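Local coordinates for RNA polymerase II subunit B1 CTD phosphatase RTR1 (Saccharomyces cerevisiae, PDB 5C2Y), which dephosphorylates serines in the C-terminal domain repeats of RNA polymerase II and so regulates the polymerase during transcription, at residues 54-59 with 126-131. Numbering follows the deposited sequence.
Sequences KYLGRF and QFYQVQ. With SO4 (sulfate ion), chain D.
Several acceptors grip the ammonium group of Lys54: Lys54 NZ donates to sulfate O2 at 2.8 Å, forms a salt bridge with Glu165 and makes a weak hydrogen bond to Val160 O. A lysine suits this meeting of anions, although the sulfate probably comes from the crystallisation liquor. The contact between the protein segments rests on Tyr128, which reaches segment 54-59 at Leu56 and Gly57 while Leu53 O holds its hydroxyl in a hydrogen bond. Tyr128 OH lies 3.2 Å from Gly57 N, but the angle is too poor for a hydrogen bond; that amide is given instead to Lys54 O. A long, rigid side chain suits the task, since the CA atoms of Gly57 and Tyr128 stay 8.6 Å apart. With CG anti to the backbone N (chi1 -179°), the ring extends from helix 119-129 toward segment 54-59. Glycine probably fits at 57 because it has no side chain to crowd Lys54 O. Leu56 crosses the tyrosine at about a right angle, with CB 3.8 Å from Tyr128 OH, and its side chain also touches Ile12, Ile38 and Leu42. The contact thus joins the helix carrying the zinc ligand His121 to helix 50-56 through one buried hydroxyl, satisfied by a main-chain carbonyl.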
ATOM      1  N   LYS A  54      -1.854   3.547   6.074  1.00 28.14           N
ATOM      2  CA  LYS A  54      -2.186   2.703   7.211  1.00 25.55           C
ATOM      3  C   LYS A  54      -3.663   2.368   7.231  1.00 30.63           C
ATOM      4  O   LYS A  54      -4.054   1.224   7.473  1.00 33.04           O
ATOM      5  CB  LYS A  54      -1.798   3.390   8.520  1.00 28.55           C
ATOM      6  CG  LYS A  54      -0.355   3.173   8.953  1.00 32.21           C
ATOM      7  CD  LYS A  54       0.196   4.372   9.715  1.00 31.19           C
ATOM      8  CE  LYS A  54      -0.470   4.582  11.068  1.00 31.68           C
ATOM      9  NZ  LYS A  54      -0.067   3.562  12.064  1.00 36.38           N
ATOM     10  N   TYR A  55      -4.490   3.381   7.000  1.00 31.13           N
ATOM     11  CA  TYR A  55      -5.931   3.179   6.983  1.00 33.47           C
ATOM     12  C   TYR A  55      -6.292   2.142   5.933  1.00 33.31           C
ATOM     13  O   TYR A  55      -7.152   1.284   6.136  1.00 33.36           O
ATOM     14  CB  TYR A  55      -6.651   4.500   6.697  1.00 36.20           C
ATOM     15  CG  TYR A  55      -8.106   4.359   6.309  1.00 33.68           C
ATOM     16  CD1 TYR A  55      -9.056   4.002   7.250  1.00 36.04           C
ATOM     17  CD2 TYR A  55      -8.528   4.589   5.004  1.00 31.23           C
ATOM     18  CE1 TYR A  55     -10.382   3.862   6.907  1.00 34.66           C
ATOM     19  CE2 TYR A  55      -9.862   4.459   4.656  1.00 29.52           C
ATOM     20  CZ  TYR A  55     -10.782   4.101   5.615  1.00 33.20           C
ATOM     21  OH  TYR A  55     -12.113   3.968   5.293  1.00 38.65           O
ATOM     22  N   LEU A  56      -5.598   2.248   4.812  1.00 30.43           N
ATOM     23  CA  LEU A  56      -5.809   1.443   3.621  1.00 26.86           C
ATOM     24  C   LEU A  56      -5.692  -0.059   3.864  1.00 30.66           C
ATOM     25  O   LEU A  56      -6.379  -0.857   3.223  1.00 31.99           O
ATOM     26  CB  LEU A  56      -4.786   1.885   2.600  1.00 31.30           C
ATOM     27  CG  LEU A  56      -4.927   1.698   1.120  1.00 34.78           C
ATOM     28  CD1 LEU A  56      -5.816   2.782   0.583  1.00 30.30           C
ATOM     29  CD2 LEU A  56      -3.523   1.808   0.566  1.00 33.11           C
ATOM     30  N   GLY A  57      -4.811  -0.439   4.785  1.00 30.02           N
ATOM     31  CA  GLY A  57      -4.617  -1.834   5.148  1.00 30.43           C
ATOM     32  C   GLY A  57      -5.854  -2.695   5.410  1.00 31.06           C
ATOM     33  O   GLY A  57      -5.821  -3.904   5.144  1.00 31.90           O
ATOM     34  N   ARG A  58      -6.927  -2.093   5.934  1.00 29.25           N
ATOM     35  CA  ARG A  58      -8.207  -2.790   6.143  1.00 30.86           C
ATOM     36  C   ARG A  58      -8.694  -3.516   4.910  1.00 33.81           C
ATOM     37  O   ARG A  58      -9.386  -4.536   5.015  1.00 37.35           O
ATOM     38  CB  ARG A  58      -9.327  -1.826   6.535  1.00 33.08           C
ATOM     39  CG  ARG A  58      -9.064  -0.994   7.713  1.00 35.96           C
ATOM     40  CD  ARG A  58      -9.717   0.327   7.547  1.00 35.35           C
ATOM     41  NE  ARG A  58      -9.401   1.146   8.697  1.00 40.38           N
ATOM     42  CZ  ARG A  58     -10.182   1.234   9.761  1.00 53.70           C
ATOM     43  NH1 ARG A  58     -11.333   0.564   9.800  1.00 56.44           N
ATOM     44  NH2 ARG A  58      -9.821   2.005  10.776  1.00 60.00           N
ATOM     45  N   PHE A  59      -8.359  -2.951   3.751  1.00 30.67           N
ATOM     46  CA  PHE A  59      -9.011  -3.281   2.494  1.00 29.97           C
ATOM     47  C   PHE A  59      -8.196  -4.206   1.626  1.00 27.48           C
ATOM     48  O   PHE A  59      -8.686  -4.673   0.602  1.00 30.60           O
ATOM     49  CB  PHE A  59      -9.301  -2.001   1.701  1.00 30.86           C
ATOM     50  CG  PHE A  59     -10.184  -1.017   2.422  1.00 34.25           C
ATOM     51  CD1 PHE A  59     -11.544  -1.261   2.577  1.00 34.47           C
ATOM     52  CD2 PHE A  59      -9.664   0.162   2.917  1.00 30.12           C
ATOM     53  CE1 PHE A  59     -12.353  -0.349   3.224  1.00 31.83           C
ATOM     54  CE2 PHE A  59     -10.470   1.071   3.561  1.00 30.14           C
ATOM     55  CZ  PHE A  59     -11.810   0.816   3.718  1.00 31.05           C
ATOM     56  N   GLN A 126       7.598  -3.766   1.540  1.00 17.83           N
ATOM     57  CA  GLN A 126       7.523  -5.175   1.893  1.00 22.50           C
ATOM     58  C   GLN A 126       7.185  -5.362   3.373  1.00 24.19           C
ATOM     59  O   GLN A 126       6.440  -6.272   3.742  1.00 26.68           O
ATOM     60  CB  GLN A 126       8.840  -5.869   1.524  1.00 25.65           C
ATOM     61  CG  GLN A 126       9.006  -7.265   2.069  1.00 29.69           C
ATOM     62  CD  GLN A 126       9.985  -8.090   1.260  1.00 38.90           C
ATOM     63  OE1 GLN A 126      11.137  -8.281   1.655  1.00 44.88           O
ATOM     64  NE2 GLN A 126       9.526  -8.593   0.119  1.00 43.99           N
ATOM     65  N   PHE A 127       7.746  -4.493   4.212  1.00 24.21           N
ATOM     66  CA  PHE A 127       7.425  -4.395   5.632  1.00 20.05           C
ATOM     67  C   PHE A 127       5.925  -4.195   5.828  1.00 23.87           C
ATOM     68  O   PHE A 127       5.292  -4.821   6.685  1.00 27.90           O
ATOM     69  CB  PHE A 127       8.211  -3.235   6.228  1.00 23.38           C
ATOM     70  CG  PHE A 127       8.150  -3.138   7.722  1.00 28.00           C
ATOM     71  CD1 PHE A 127       7.145  -2.401   8.349  1.00 26.86           C
ATOM     72  CD2 PHE A 127       9.124  -3.745   8.508  1.00 27.26           C
ATOM     73  CE1 PHE A 127       7.104  -2.295   9.736  1.00 27.53           C
ATOM     74  CE2 PHE A 127       9.094  -3.636   9.891  1.00 29.79           C
ATOM     75  CZ  PHE A 127       8.088  -2.909  10.507  1.00 29.48           C
ATOM     76  N   TYR A 128       5.355  -3.314   5.015  1.00 24.99           N
ATOM     77  CA  TYR A 128       3.913  -3.072   4.995  1.00 23.90           C
ATOM     78  C   TYR A 128       3.145  -4.314   4.578  1.00 24.86           C
ATOM     79  O   TYR A 128       2.247  -4.761   5.279  1.00 29.38           O
ATOM     80  CB  TYR A 128       3.598  -1.929   4.035  1.00 26.65           C
ATOM     81  CG  TYR A 128       2.147  -1.536   3.910  1.00 25.86           C
ATOM     82  CD1 TYR A 128       1.571  -0.653   4.817  1.00 26.64           C
ATOM     83  CD2 TYR A 128       1.364  -2.008   2.860  1.00 25.19           C
ATOM     84  CE1 TYR A 128       0.242  -0.275   4.699  1.00 28.27           C
ATOM     85  CE2 TYR A 128       0.034  -1.633   2.731  1.00 24.98           C
ATOM     86  CZ  TYR A 128      -0.520  -0.767   3.651  1.00 26.00           C
ATOM     87  OH  TYR A 128      -1.836  -0.382   3.525  1.00 26.01           O
ATOM     88  N   GLN A 129       3.523  -4.881   3.441  1.00 24.42           N
ATOM     89  CA  GLN A 129       2.778  -5.968   2.823  1.00 23.80           C
ATOM     90  C   GLN A 129       2.606  -7.240   3.665  1.00 28.00           C
ATOM     91  O   GLN A 129       1.530  -7.857   3.665  1.00 30.26           O
ATOM     92  CB  GLN A 129       3.444  -6.347   1.516  1.00 23.85           C
ATOM     93  CG  GLN A 129       2.769  -7.526   0.839  1.00 26.74           C
ATOM     94  CD  GLN A 129       3.595  -8.078  -0.288  1.00 25.82           C
ATOM     95  OE1 GLN A 129       4.818  -8.163  -0.177  1.00 31.58           O
ATOM     96  NE2 GLN A 129       2.944  -8.451  -1.384  1.00 26.48           N
ATOM     97  N   VAL A 130       3.661  -7.644   4.368  1.00 26.77           N
ATOM     98  CA  VAL A 130       3.649  -8.908   5.096  1.00 25.75           C
ATOM     99  C   VAL A 130       2.787  -8.824   6.356  1.00 26.77           C
ATOM    100  O   VAL A 130       2.538  -9.827   7.023  1.00 31.44           O
ATOM    101  CB  VAL A 130       5.079  -9.333   5.479  1.00 27.77           C
ATOM    102  CG1 VAL A 130       5.933  -9.501   4.219  1.00 28.48           C
ATOM    103  CG2 VAL A 130       5.691  -8.302   6.400  1.00 23.06           C
ATOM    104  N   GLN A 131       2.330  -7.624   6.684  1.00 25.61           N
ATOM    105  CA  GLN A 131       1.454  -7.445   7.833  1.00 27.74           C
ATOM    106  C   GLN A 131      -0.012  -7.491   7.436  1.00 29.84           C
ATOM    107  O   GLN A 131      -0.892  -7.388   8.293  1.00 29.92           O
ATOM    108  CB  GLN A 131       1.721  -6.119   8.517  1.00 25.49           C
ATOM    109  CG  GLN A 131       3.101  -5.941   9.059  1.00 26.13           C
ATOM    110  CD  GLN A 131       3.242  -4.584   9.712  1.00 34.42           C
ATOM    111  OE1 GLN A 131       2.436  -4.221  10.582  1.00 33.65           O
ATOM    112  NE2 GLN A 131       4.243  -3.805   9.274  1.00 31.84           N
TER
HETATM  113  S   SO4 D 302      -2.139   4.023  14.488  0.67 53.66           S
HETATM  114  O1  SO4 D 302      -1.039   4.970  14.681  0.67 49.06           O
HETATM  115  O2  SO4 D 302      -1.599   2.697  14.200  0.67 43.35           O
HETATM  116  O3  SO4 D 302      -2.970   4.497  13.381  0.67 54.07           O
HETATM  117  O4  SO4 D 302      -2.969   3.953  15.687  0.67 51.25           O